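Local coordinates for microcin B17-processing protein McbD (Escherichia coli str. K-12 substr. MG1655, PDB 6GRH) that is needed to process the inactive microcin B17 precursor into the active peptide and belongs to the YcaO family, whose cyclodehydratases use ATP to make azoline rings, at residues I211-I216 against V226-G231; F168-S173 against T243-A248; Y77-P82 against Q121-A126; G71-L76 against T105-T110; I129-I134 against R146-C151. The protein carries 1 engineered substitution. All blocks are in the same frame, centred on the assembly; numbering follows the deposited sequence.

Contact 1 of 5, residues I211-I216 against V226-G231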
# COMPACT_ATOMS: atom_id res chain seq x y z
N ILE E 211 7.09 43.96 -22.09
CA ILE E 211 8.27 43.25 -22.59
C ILE E 211 8.76 43.77 -23.93
O ILE E 211 7.98 44.29 -24.74
CB ILE E 211 8.03 41.74 -22.71
CG1 ILE E 211 6.91 41.44 -23.72
CG2 ILE E 211 7.70 41.14 -21.35
CD1 ILE E 211 6.84 40.00 -24.14
N ARG E 212 10.06 43.57 -24.16
CA ARG E 212 10.68 43.77 -25.44
C ARG E 212 11.52 42.53 -25.76
O ARG E 212 12.15 41.95 -24.88
CB ARG E 212 11.55 45.03 -25.44
CG ARG E 212 10.82 46.34 -25.10
CD ARG E 212 9.76 46.78 -26.12
NE ARG E 212 10.34 47.23 -27.39
CZ ARG E 212 10.97 48.40 -27.59
NH1 ARG E 212 11.10 49.28 -26.61
NH2 ARG E 212 11.46 48.69 -28.80
N ILE E 213 11.51 42.13 -27.03
CA ILE E 213 12.24 40.95 -27.49
C ILE E 213 13.12 41.38 -28.66
O ILE E 213 12.62 41.82 -29.68
CB ILE E 213 11.27 39.86 -27.98
CG1 ILE E 213 10.24 39.52 -26.90
CG2 ILE E 213 12.06 38.62 -28.42
CD1 ILE E 213 9.16 38.55 -27.35
N PHE E 214 14.43 41.22 -28.52
CA PHE E 214 15.38 41.60 -29.52
C PHE E 214 16.24 40.41 -29.95
O PHE E 214 16.68 39.62 -29.12
CB PHE E 214 16.29 42.70 -28.95
CG PHE E 214 15.57 43.98 -28.59
CD1 PHE E 214 14.76 44.63 -29.52
CD2 PHE E 214 15.74 44.55 -27.34
CE1 PHE E 214 14.12 45.82 -29.19
CE2 PHE E 214 15.10 45.75 -27.01
CZ PHE E 214 14.30 46.38 -27.94
N ASP E 215 16.48 40.28 -31.26
CA ASP E 215 17.53 39.43 -31.78
C ASP E 215 18.84 40.24 -31.71
O ASP E 215 19.01 41.20 -32.47
CB ASP E 215 17.21 39.02 -33.23
CG ASP E 215 18.22 38.02 -33.81
OD1 ASP E 215 19.44 38.27 -33.74
OD2 ASP E 215 17.78 36.99 -34.35
N ILE E 216 19.75 39.84 -30.81
CA ILE E 216 21.04 40.52 -30.64
C ILE E 216 22.23 39.69 -31.15
O ILE E 216 23.36 40.01 -30.82
CB ILE E 216 21.30 40.92 -29.16
CG1 ILE E 216 21.30 39.69 -28.24
CG2 ILE E 216 20.27 41.94 -28.69
CD1 ILE E 216 22.08 39.90 -26.96
N VAL E 226 18.52 35.48 -28.68
CA VAL E 226 17.32 36.26 -28.42
C VAL E 226 17.33 36.76 -26.99
O VAL E 226 17.45 35.96 -26.07
CB VAL E 226 16.05 35.44 -28.72
CG1 VAL E 226 14.81 36.21 -28.33
CG2 VAL E 226 16.00 35.11 -30.22
N LEU E 227 17.20 38.08 -26.83
CA LEU E 227 17.21 38.73 -25.53
C LEU E 227 15.78 39.14 -25.25
O LEU E 227 15.19 39.86 -26.05
CB LEU E 227 18.09 39.98 -25.55
CG LEU E 227 18.24 40.76 -24.24
CD1 LEU E 227 18.94 39.96 -23.18
CD2 LEU E 227 18.96 42.08 -24.50
N THR E 228 15.24 38.66 -24.13
CA THR E 228 13.91 39.07 -23.68
C THR E 228 14.13 40.02 -22.50
O THR E 228 14.98 39.77 -21.64
CB THR E 228 13.05 37.86 -23.23
OG1 THR E 228 13.88 36.88 -22.60
CG2 THR E 228 12.33 37.22 -24.42
N LEU E 229 13.35 41.10 -22.48
CA LEU E 229 13.46 42.14 -21.46
C LEU E 229 12.09 42.40 -20.89
O LEU E 229 11.11 42.43 -21.63
CB LEU E 229 14.01 43.42 -22.09
CG LEU E 229 15.46 43.38 -22.56
CD1 LEU E 229 15.81 44.70 -23.22
CD2 LEU E 229 16.42 43.07 -21.42
N TYR E 230 12.04 42.60 -19.58
CA TYR E 230 10.81 42.86 -18.86
C TYR E 230 11.04 44.02 -17.92
O TYR E 230 12.11 44.11 -17.30
CB TYR E 230 10.39 41.65 -18.01
CG TYR E 230 9.27 41.95 -17.04
CD1 TYR E 230 7.95 42.00 -17.48
CD2 TYR E 230 9.52 42.19 -15.69
CE1 TYR E 230 6.91 42.28 -16.61
CE2 TYR E 230 8.49 42.47 -14.82
CZ TYR E 230 7.19 42.51 -15.28
OH TYR E 230 6.15 42.77 -14.43
N GLY E 231 10.02 44.86 -17.79
CA GLY E 231 9.98 45.88 -16.77
C GLY E 231 8.56 46.28 -16.40
O GLY E 231 7.68 46.23 -17.24

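Contact 2 of 5, residues F168-S173 against T243-A248. Engineered in segment 168-173: Arg171 (natural residue Thr).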
# COMPACT_ATOMS: atom_id res chain seq x y z
N PHE E 168 28.75 30.75 -25.25
CA PHE E 168 29.76 31.68 -25.80
C PHE E 168 29.10 32.69 -26.73
O PHE E 168 29.31 33.89 -26.60
CB PHE E 168 30.84 30.89 -26.55
CG PHE E 168 31.94 31.73 -27.16
CD1 PHE E 168 33.01 32.16 -26.39
CD2 PHE E 168 31.92 32.04 -28.51
CE1 PHE E 168 34.04 32.90 -26.95
CE2 PHE E 168 32.95 32.79 -29.08
CZ PHE E 168 34.02 33.21 -28.29
N MET E 169 28.30 32.18 -27.67
CA MET E 169 27.54 33.05 -28.57
C MET E 169 26.64 33.99 -27.78
O MET E 169 26.60 35.18 -28.08
CB MET E 169 26.70 32.22 -29.55
CG MET E 169 27.44 31.90 -30.82
SD MET E 169 27.96 33.45 -31.58
CE MET E 169 29.65 33.02 -31.95
N GLU E 170 25.95 33.47 -26.78
CA GLU E 170 25.04 34.28 -25.95
C GLU E 170 25.75 35.47 -25.31
O GLU E 170 25.31 36.61 -25.43
CB GLU E 170 24.42 33.43 -24.81
CG GLU E 170 23.26 32.57 -25.27
CD GLU E 170 22.93 31.42 -24.35
OE1 GLU E 170 23.33 31.42 -23.17
OE2 GLU E 170 22.25 30.49 -24.82
N ARG E 171 26.85 35.19 -24.62
CA ARG E 171 27.54 36.18 -23.83
C ARG E 171 28.30 37.18 -24.69
O ARG E 171 28.25 38.38 -24.43
CB ARG E 171 28.47 35.50 -22.80
CG ARG E 171 27.78 34.48 -21.88
CD ARG E 171 26.72 35.12 -21.01
NE ARG E 171 25.96 34.12 -20.25
CZ ARG E 171 26.32 33.58 -19.09
NH1 ARG E 171 27.47 33.89 -18.47
NH2 ARG E 171 25.50 32.68 -18.52
N GLN E 172 28.95 36.70 -25.76
CA GLN E 172 29.64 37.61 -26.68
C GLN E 172 28.63 38.52 -27.35
O GLN E 172 28.86 39.74 -27.44
CB GLN E 172 30.50 36.88 -27.71
CG GLN E 172 31.60 35.99 -27.12
CD GLN E 172 32.61 36.74 -26.30
OE1 GLN E 172 33.00 37.88 -26.63
NE2 GLN E 172 33.07 36.10 -25.23
N SER E 173 27.49 37.96 -27.77
CA SER E 173 26.39 38.75 -28.34
C SER E 173 25.86 39.78 -27.35
O SER E 173 25.59 40.92 -27.73
CB SER E 173 25.23 37.87 -28.82
OG SER E 173 25.64 37.04 -29.90
N THR E 243 15.36 39.68 -17.22
CA THR E 243 15.86 39.43 -18.56
C THR E 243 16.12 37.97 -18.76
O THR E 243 16.31 37.23 -17.80
CB THR E 243 17.14 40.27 -18.86
OG1 THR E 243 17.60 40.00 -20.20
CG2 THR E 243 18.25 39.98 -17.90
N GLY E 244 16.08 37.55 -20.01
CA GLY E 244 16.43 36.20 -20.41
C GLY E 244 17.17 36.25 -21.73
O GLY E 244 16.96 37.15 -22.54
N LEU E 245 18.03 35.27 -21.93
CA LEU E 245 18.85 35.20 -23.12
C LEU E 245 19.08 33.75 -23.50
O LEU E 245 19.37 32.91 -22.64
CB LEU E 245 20.19 35.87 -22.85
CG LEU E 245 21.24 35.84 -23.96
CD1 LEU E 245 20.77 36.60 -25.19
CD2 LEU E 245 22.52 36.44 -23.42
N SER E 246 19.00 33.47 -24.79
CA SER E 246 19.35 32.16 -25.28
C SER E 246 19.73 32.20 -26.74
O SER E 246 19.20 33.01 -27.49
CB SER E 246 18.18 31.21 -25.05
OG SER E 246 18.53 29.91 -25.44
N TYR E 247 20.66 31.33 -27.11
CA TYR E 247 21.09 31.18 -28.49
C TYR E 247 20.75 29.78 -28.96
O TYR E 247 21.05 28.80 -28.27
CB TYR E 247 22.60 31.41 -28.60
CG TYR E 247 23.17 31.17 -29.97
CD1 TYR E 247 23.68 29.92 -30.33
CD2 TYR E 247 23.18 32.19 -30.92
CE1 TYR E 247 24.22 29.70 -31.58
CE2 TYR E 247 23.72 31.97 -32.19
CZ TYR E 247 24.24 30.73 -32.52
OH TYR E 247 24.79 30.52 -33.76
N ALA E 248 20.16 29.69 -30.14
CA ALA E 248 19.91 28.42 -30.80
C ALA E 248 19.93 28.63 -32.32
O ALA E 248 19.96 29.78 -32.79
CB ALA E 248 18.58 27.85 -30.33

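Contact 3 of 5, residues Y77-P82 against Q121-A126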
# COMPACT_ATOMS: atom_id res chain seq x y z
N TYR E 77 54.30 30.61 -23.98
CA TYR E 77 54.95 30.07 -25.19
C TYR E 77 55.45 28.63 -25.07
O TYR E 77 55.76 28.01 -26.08
CB TYR E 77 56.10 30.99 -25.66
CG TYR E 77 55.62 32.24 -26.37
CD1 TYR E 77 55.19 33.35 -25.64
CD2 TYR E 77 55.63 32.32 -27.77
CE1 TYR E 77 54.75 34.49 -26.28
CE2 TYR E 77 55.19 33.47 -28.42
CZ TYR E 77 54.75 34.56 -27.66
OH TYR E 77 54.32 35.71 -28.28
N GLU E 78 55.56 28.10 -23.86
CA GLU E 78 55.79 26.65 -23.65
C GLU E 78 54.50 25.84 -23.79
O GLU E 78 54.51 24.67 -24.19
CB GLU E 78 56.40 26.39 -22.26
CG GLU E 78 57.87 26.81 -22.17
CD GLU E 78 58.28 27.25 -20.78
OE1 GLU E 78 57.59 26.94 -19.78
OE2 GLU E 78 59.33 27.94 -20.70
N MET E 79 53.39 26.51 -23.51
CA MET E 79 52.09 25.89 -23.25
C MET E 79 51.25 25.67 -24.51
O MET E 79 50.37 24.81 -24.53
CB MET E 79 51.37 26.85 -22.28
CG MET E 79 50.08 26.46 -21.67
SD MET E 79 49.25 27.88 -20.93
CE MET E 79 50.44 28.36 -19.68
N MET E 80 51.50 26.47 -25.54
CA MET E 80 50.68 26.49 -26.75
C MET E 80 51.51 26.98 -27.92
O MET E 80 52.64 27.43 -27.72
CB MET E 80 49.46 27.39 -26.54
CG MET E 80 49.76 28.88 -26.32
SD MET E 80 48.31 29.82 -25.77
CE MET E 80 48.26 29.42 -24.02
N PRO E 81 50.96 26.90 -29.16
CA PRO E 81 51.63 27.52 -30.31
C PRO E 81 51.82 29.04 -30.20
O PRO E 81 51.09 29.70 -29.46
CB PRO E 81 50.69 27.18 -31.48
CG PRO E 81 50.06 25.90 -31.08
CD PRO E 81 49.87 26.00 -29.60
N PRO E 82 52.78 29.60 -30.95
CA PRO E 82 53.18 30.99 -30.75
C PRO E 82 52.11 32.07 -30.99
O PRO E 82 52.09 33.06 -30.26
CB PRO E 82 54.36 31.17 -31.72
CG PRO E 82 54.23 30.07 -32.71
CD PRO E 82 53.60 28.93 -31.97
N GLN E 121 46.07 19.77 -29.73
CA GLN E 121 46.12 19.72 -28.29
C GLN E 121 47.12 20.72 -27.75
O GLN E 121 48.17 20.93 -28.33
CB GLN E 121 46.50 18.32 -27.83
CG GLN E 121 45.48 17.27 -28.22
CD GLN E 121 45.77 15.95 -27.57
OE1 GLN E 121 45.65 15.82 -26.36
NE2 GLN E 121 46.18 14.96 -28.36
N GLN E 122 46.76 21.34 -26.63
CA GLN E 122 47.64 22.30 -25.97
C GLN E 122 47.19 22.49 -24.51
O GLN E 122 46.42 21.69 -23.99
CB GLN E 122 47.64 23.63 -26.74
CG GLN E 122 46.30 24.32 -26.78
CD GLN E 122 46.43 25.75 -27.23
OE1 GLN E 122 46.66 26.02 -28.40
NE2 GLN E 122 46.30 26.69 -26.29
N GLU E 123 47.71 23.51 -23.86
CA GLU E 123 47.21 23.95 -22.58
C GLU E 123 46.87 25.43 -22.62
O GLU E 123 47.35 26.18 -23.48
CB GLU E 123 48.22 23.64 -21.48
CG GLU E 123 48.34 22.16 -21.18
CD GLU E 123 49.55 21.80 -20.35
OE1 GLU E 123 50.66 22.23 -20.69
OE2 GLU E 123 49.38 21.07 -19.36
N ILE E 124 46.02 25.84 -21.70
CA ILE E 124 45.69 27.23 -21.51
C ILE E 124 45.83 27.55 -20.02
O ILE E 124 45.94 26.62 -19.20
CB ILE E 124 44.29 27.58 -22.06
CG1 ILE E 124 43.20 26.76 -21.37
CG2 ILE E 124 44.26 27.35 -23.58
CD1 ILE E 124 41.81 27.15 -21.83
N PRO E 125 45.88 28.85 -19.66
CA PRO E 125 46.03 29.19 -18.25
C PRO E 125 44.84 28.78 -17.42
O PRO E 125 43.70 29.11 -17.75
CB PRO E 125 46.16 30.72 -18.27
CG PRO E 125 46.79 30.99 -19.58
CD PRO E 125 46.10 30.05 -20.51
N ALA E 126 45.14 28.08 -16.33
CA ALA E 126 44.13 27.61 -15.39
C ALA E 126 43.38 28.76 -14.71
O ALA E 126 42.19 28.60 -14.38
CB ALA E 126 44.78 26.72 -14.34

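Contact 4 of 5, residues G71-L76 against T105-T110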
# COMPACT_ATOMS: atom_id res chain seq x y z
N GLY E 71 47.44 20.98 -14.13
CA GLY E 71 48.26 19.88 -14.62
C GLY E 71 49.73 20.20 -14.73
O GLY E 71 50.45 19.46 -15.40
N GLY E 72 50.18 21.28 -14.08
CA GLY E 72 51.56 21.73 -14.22
C GLY E 72 51.66 23.24 -14.28
O GLY E 72 50.70 23.97 -13.99
N GLN E 73 52.84 23.70 -14.68
CA GLN E 73 53.17 25.11 -14.65
C GLN E 73 54.11 25.39 -15.82
O GLN E 73 55.15 24.77 -15.93
CB GLN E 73 53.83 25.45 -13.31
CG GLN E 73 53.49 26.83 -12.80
CD GLN E 73 54.05 27.10 -11.43
OE1 GLN E 73 53.51 26.62 -10.44
NE2 GLN E 73 55.11 27.87 -11.36
N LYS E 74 53.71 26.31 -16.70
CA LYS E 74 54.45 26.63 -17.92
C LYS E 74 54.21 28.08 -18.29
O LYS E 74 53.21 28.68 -17.87
CB LYS E 74 53.97 25.76 -19.09
CG LYS E 74 54.07 24.25 -18.89
CD LYS E 74 53.87 23.53 -20.21
CE LYS E 74 53.79 22.03 -20.02
NZ LYS E 74 53.19 21.36 -21.21
N THR E 75 55.11 28.64 -19.09
CA THR E 75 54.92 29.97 -19.68
C THR E 75 53.93 29.82 -20.83
O THR E 75 53.68 28.70 -21.32
CB THR E 75 56.22 30.57 -20.28
OG1 THR E 75 56.58 29.84 -21.47
CG2 THR E 75 57.36 30.54 -19.28
N LEU E 76 53.39 30.94 -21.29
CA LEU E 76 52.45 30.93 -22.39
C LEU E 76 53.05 30.26 -23.64
O LEU E 76 52.41 29.40 -24.24
CB LEU E 76 51.94 32.34 -22.69
CG LEU E 76 51.08 33.03 -21.63
CD1 LEU E 76 50.69 34.43 -22.07
CD2 LEU E 76 49.81 32.23 -21.28
N THR E 105 57.16 35.76 -19.15
CA THR E 105 58.08 34.95 -18.34
C THR E 105 57.40 34.26 -17.16
O THR E 105 57.99 33.38 -16.54
CB THR E 105 59.30 35.75 -17.82
OG1 THR E 105 58.86 36.79 -16.94
CG2 THR E 105 60.09 36.36 -18.98
N HIS E 106 56.16 34.65 -16.84
CA HIS E 106 55.47 34.04 -15.71
C HIS E 106 55.06 32.59 -16.05
O HIS E 106 54.60 32.30 -17.15
CB HIS E 106 54.23 34.87 -15.33
CG HIS E 106 53.53 34.35 -14.11
ND1 HIS E 106 54.06 34.47 -12.84
CD2 HIS E 106 52.35 33.70 -13.97
CE1 HIS E 106 53.24 33.92 -11.97
NE2 HIS E 106 52.19 33.45 -12.63
N LYS E 107 55.26 31.70 -15.08
CA LYS E 107 54.87 30.31 -15.20
C LYS E 107 53.43 30.14 -14.70
O LYS E 107 53.19 30.09 -13.50
CB LYS E 107 55.84 29.40 -14.42
CG LYS E 107 57.24 29.34 -15.01
CD LYS E 107 58.06 28.18 -14.45
CE LYS E 107 59.24 27.80 -15.36
NZ LYS E 107 58.82 27.35 -16.72
N PHE E 108 52.48 30.09 -15.64
CA PHE E 108 51.05 29.90 -15.32
C PHE E 108 50.71 28.44 -15.03
O PHE E 108 51.20 27.52 -15.68
CB PHE E 108 50.16 30.35 -16.48
CG PHE E 108 50.13 31.83 -16.67
CD1 PHE E 108 51.03 32.46 -17.52
CD2 PHE E 108 49.19 32.60 -16.00
CE1 PHE E 108 50.99 33.83 -17.70
CE2 PHE E 108 49.15 33.98 -16.17
CZ PHE E 108 50.05 34.59 -17.02
N LYS E 109 49.81 28.24 -14.07
CA LYS E 109 49.20 26.94 -13.87
C LYS E 109 48.42 26.61 -15.16
O LYS E 109 47.85 27.50 -15.78
CB LYS E 109 48.29 26.94 -12.66
CG LYS E 109 48.95 27.27 -11.32
CD LYS E 109 49.92 26.17 -10.90
CE LYS E 109 50.45 26.38 -9.49
NZ LYS E 109 49.52 25.85 -8.45
N THR E 110 48.47 25.36 -15.58
CA THR E 110 47.92 24.92 -16.85
C THR E 110 46.71 24.00 -16.69
O THR E 110 46.56 23.30 -15.69
CB THR E 110 48.97 24.13 -17.65
OG1 THR E 110 49.46 23.06 -16.83
CG2 THR E 110 50.12 25.02 -18.06
O HOH W 1 54.09 33.10 -19.77

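Contact 5 of 5, residues I129-I134 against R146-C151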
# COMPACT_ATOMS: atom_id res chain seq x y z
N ILE E 129 39.92 29.53 -15.95
CA ILE E 129 38.92 28.47 -15.87
C ILE E 129 38.42 28.18 -14.46
O ILE E 129 37.22 27.99 -14.26
CB ILE E 129 39.47 27.20 -16.53
CG1 ILE E 129 38.95 27.15 -17.95
CG2 ILE E 129 39.06 25.95 -15.76
CD1 ILE E 129 40.00 26.87 -19.00
N ALA E 130 39.33 28.15 -13.49
CA ALA E 130 38.99 27.82 -12.11
C ALA E 130 38.33 29.03 -11.41
O ALA E 130 38.88 30.12 -11.45
CB ALA E 130 40.26 27.41 -11.39
N LEU E 131 37.18 28.85 -10.78
CA LEU E 131 36.49 29.98 -10.16
C LEU E 131 36.92 30.23 -8.71
O LEU E 131 36.83 31.36 -8.22
CB LEU E 131 34.98 29.86 -10.33
CG LEU E 131 34.53 30.39 -11.71
CD1 LEU E 131 35.70 30.74 -12.61
CD2 LEU E 131 33.65 29.37 -12.39
N ASP E 132 37.49 29.21 -8.06
CA ASP E 132 37.99 29.37 -6.68
C ASP E 132 39.31 30.17 -6.65
O ASP E 132 39.96 30.35 -7.68
CB ASP E 132 38.23 28.00 -6.05
CG ASP E 132 39.43 27.29 -6.65
OD1 ASP E 132 39.33 26.82 -7.81
OD2 ASP E 132 40.49 27.25 -5.99
N ASN E 133 39.72 30.62 -5.47
CA ASN E 133 40.92 31.49 -5.37
C ASN E 133 42.20 30.75 -4.99
O ASN E 133 43.23 31.38 -4.83
CB ASN E 133 40.66 32.67 -4.42
CG ASN E 133 39.56 33.58 -4.94
OD1 ASN E 133 39.29 33.63 -6.14
ND2 ASN E 133 38.92 34.31 -4.04
N ILE E 134 42.13 29.42 -4.91
CA ILE E 134 43.24 28.58 -4.51
C ILE E 134 43.95 27.93 -5.69
O ILE E 134 45.18 27.84 -5.71
CB ILE E 134 42.73 27.50 -3.51
CG1 ILE E 134 42.25 28.20 -2.22
CG2 ILE E 134 43.83 26.49 -3.19
CD1 ILE E 134 41.35 27.40 -1.32
N ARG E 146 37.09 36.42 -12.79
CA ARG E 146 36.72 35.18 -13.46
C ARG E 146 35.20 35.00 -13.44
O ARG E 146 34.52 35.51 -12.55
CB ARG E 146 37.29 33.98 -12.68
CG ARG E 146 38.78 33.68 -12.78
CD ARG E 146 39.69 34.55 -11.95
NE ARG E 146 39.13 34.94 -10.66
CZ ARG E 146 39.09 34.20 -9.55
NH1 ARG E 146 39.54 32.94 -9.53
NH2 ARG E 146 38.55 34.72 -8.45
N ASP E 147 34.68 34.22 -14.38
CA ASP E 147 33.28 33.81 -14.37
C ASP E 147 33.08 32.57 -15.22
O ASP E 147 34.05 32.02 -15.75
CB ASP E 147 32.35 34.97 -14.78
CG ASP E 147 32.43 35.34 -16.26
OD1 ASP E 147 32.86 34.53 -17.11
OD2 ASP E 147 32.05 36.50 -16.55
N THR E 148 31.82 32.13 -15.34
CA THR E 148 31.51 30.86 -15.97
C THR E 148 31.08 30.95 -17.44
O THR E 148 30.46 30.02 -17.94
CB THR E 148 30.37 30.14 -15.21
OG1 THR E 148 29.20 30.97 -15.22
CG2 THR E 148 30.76 29.84 -13.80
N CYS E 149 31.38 32.06 -18.13
CA CYS E 149 31.04 32.18 -19.57
C CYS E 149 31.62 31.05 -20.38
O CYS E 149 32.79 30.70 -20.22
CB CYS E 149 31.55 33.48 -20.17
SG CYS E 149 30.66 34.91 -19.55
N GLY E 150 30.78 30.46 -21.23
CA GLY E 150 31.18 29.37 -22.09
C GLY E 150 31.27 28.00 -21.44
O GLY E 150 31.70 27.06 -22.11
N CYS E 151 30.89 27.87 -20.18
CA CYS E 151 30.99 26.61 -19.44
C CYS E 151 29.77 25.74 -19.71
O CYS E 151 28.66 26.26 -19.83
CB CYS E 151 31.07 26.85 -17.94
SG CYS E 151 32.63 27.57 -17.36
O HOH W 2 35.25 29.24 -15.75
O HOH W 3 41.26 31.40 -11.18

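Contact 1 of 5, residues I211-I216 against V226-G231
Arg212 and Leu229 trade two backbone hydrogen bonds across the middle of an antiparallel strand pair, and Phe214 and Leu227 trade two more. The Leu229 N to Arg212 O bond is 2.8 Å and meets the oxygen almost end-on, whereas Arg212 N reaches Leu229 O at 3.0 Å from a direction tilted out of the carbonyl plane. Both bonds of the Phe214-Leu227 pair are nearly straight, with N-H...O angles of 172° and 173°. On the face carrying Ile211, Ile213, Val226, Thr228 and Tyr230, Ile213 has CG2 anti to the backbone N and CG1 beside it (chi1 -54°), which sets CG2 3.7 Å from Val226 CG1 and CG1 alongside Thr228 CG2. Ile211 turns CG2 to the edge of the Tyr230 ring, 4.0 Å from CD1. On the other face Leu229 CD1 meets the edge of Phe214 at CE2, again 4.0 Å away, the two side chains crossing at about a right angle. Phe214 CZ also lies over one face of the Arg212 guanidinium, offset toward its rim. Ser258 and the carbonyl of Gly244 hold Thr228 OG1. Helices 196-208 and 296-304 cover parts of the two faces. The main-chain polar groups of the two central pairs thus satisfy one another inside a largely apolar sheet, while the Arg212 guanidinium is balanced by Glu186 of strand 182-187 and Asp215 is held by Asn184 and His224.

Contact 2 of 5, residues F168-S173 against T243-A248
Glu170, which gives the most surface to this contact, reaches from the helix 157-180 to the edge strand 241-248 and accepts a hydrogen bond from Tyr247 N on OE2. Tyr247 N to Glu170 OE2 is 2.9 Å, with an N-H...O angle of 151°, and the donor comes to the anti side of the carboxylate, somewhat out of its plane. An extended chain beyond CG (chi2 161°) carries the acid to the strand, where Glu170 OE2 also lies 3.4 Å from Ser246 CA. On the way, Glu170 CG passes 3.6 Å from Tyr247 CB, so the aliphatic part of the side chain packs while its end binds. Tyr247 offers its ring to the neighbouring helix residue. Met169 CB sits over the centre of one face, 3.7 Å from the centroid of the Tyr247 ring and 10° off the normal, a CH-pi contact. The methionine then bends at chi2 and chi3, running beside the ring in the same direction; in the conformer given, Met169 SD stands obliquely 5.0 Å from the centroid of the Tyr247 ring, a loose Met-aromatic contact. Beyond it, Leu327 of helix 327-334 touches both side chains, and Tyr247 OH is hydrogen-bonded to Pro222 O. Leu245, two residues earlier on the strand, completes the interface: its CD2 lies 3.4 Å from Glu170 O and also packs on Glu170 CB. Leu245 and Tyr247 point from the same side of the strand. This is a helix packed across the outermost strand of the mixed sheet of the YcaO fold, fastened by a carboxylate-to-backbone bond.

Contact 3 of 5, residues Y77-P82 against Q121-A126
Met79 and Glu123 bring their backbones together where the short helix 76-79 ends beside strand 121-125, with the touching parts running 124° apart. Met79 O, in the last helical residue, accepts a hydrogen bond from Glu123 N at 3.0 Å, the donor tilted 21° from the carbonyl plane. The chain then leaves helical geometry at Met80. With CG anti to the backbone N (chi1 -173°), Met79 lays its side chain along the strand: CG lies 3.4 Å from Glu123 CB, and SD packs 3.8 Å from Pro125 CD. Met80 points toward Gln122, its CB 3.2 Å from the amide NE2, and bends at chi3 to bring CE to 3.4 Å from Glu123 O. Gln122 NE2 reaches Glu123 O at 3.0 Å from above its carbonyl plane, a bond which helps to set the rotation of the amide. The other amide atom, Gln122 OE1, faces Pro81 CD at 3.4 Å. Glu123 carries its acid away to a salt bridge with Lys74. At the start of the strand, Gln121 hydrogen-bonds to Asp37 of the neighbouring McbB subunit. Helix 76-79 is thus bonded by its last carbonyl to an antiparallel sheet strand, just before Pro81 takes the N-cap position of helix 82-95.

Contact 4 of 5, residues G71-L76 against T105-T110
Gly71 N donates a nearly straight 2.9 Å hydrogen bond to Thr110 O, opening a run of backbone bonds between the two segments. Thr110 N returns one to Gly72 O at 3.1 Å, approaching from above the carbonyl plane. Further along, Lys74 and Phe108 form an antiparallel hydrogen-bonded pair: Lys74 N binds Phe108 O at 3.0 Å, while the reverse bond is bent and weak. Next, a water accepts from Leu76 N and lies 2.8 Å from His106 O. Thr75 is the N-cap of helix 76-79, its N bonded to Glu78 OE1 and its CA against His106 O. Gln73 and Lys109 share one face of the pair, where Gln73 OE1 lies 3.2 Å from Lys109 CE. Gln73 NE2 turns instead to Lys107, 3.5 Å from its CB, and the two side chains cross at about a right angle. On the opposite face Lys74 CB passes 4.1 Å from Thr110 CG2 as the amine leaves toward Glu123. A chi1 of -71° swings the Phe108 ring to Leu76, its CD1 meeting Leu76 CD2 obliquely at 4.0 Å, and His106 CD2 sits over the centre of one ring face. Short strand 73-74 therefore borders strand 108-115, to which strand 121-125 also pairs; helix 82-95 packs on Leu76, its Phe92 ring meeting Phe108, and Met79 of helix 76-79 reaches Phe108 and Thr110.

Contact 5 of 5, residues I129-I134 against R146-C151
Arg146 grips the 129-134 loop through both terminal nitrogens of its guanidinium. Arg146 NH2 donates to Asn133 OD1 at 2.7 Å, entering in the plane of the amide carbonyl, although the oxygen lies 20° out of the guanidinium plane. Arg146 NH1 donates to Asp132 O at 3.2 Å; the acceptor is in the guanidinium plane but the nitrogen stands above the carbonyl plane. A water 2.8 Å from Arg146 NH1 donates to Ala130 O, and a second water joins Ile129 O to Asp147 O. Bends at chi2 (78°) and chi3 (35°) curl the side chain so that its end reaches Asp132 and Asn133. Leu131, in the conformer given, sets CD1 3.6 Å from Arg146 CB at the base of the arginine, and also lies against Phe64 and Phe65 of helix 47-66. Asp132 OD2 accepts from Ile134 N at 2.9 Å, and Asp147 OD1 from Cys149 N at 3.1 Å. Asp147 OD2 is held by Tyr286 and by the backbone N of Met366. A type II turn from Thr148 to Cys151 leads into strand 151-154. Two parts of the single long connection between strands 121-125 and 151-154 are thus pinned together by an arginine, each with its own Asx turn.

The five contacts form two groups joined through contact 5. Contacts 1 and 2, centres 11 Å apart, share a mixed sheet: strand 224-231 pairs with 241-248 through Thr228 N to Gly244 O and Val226 N to Ser246 O, probable hydrogen bonds of 2.8 Å each. Contacts 3 and 4 lie 8 Å apart between centres and are tied by the salt bridge from Glu123 OE1 to Lys74 NZ at 2.7 Å. Contact 5 touches both groups, by Ile129 against Ile124 of contact 3 and by Cys149 against Arg171, an engineered residue, of contact 2. Contacts 1 and 4 are farthest apart, about 42 Å between centres, on opposite sides of the chain's centre.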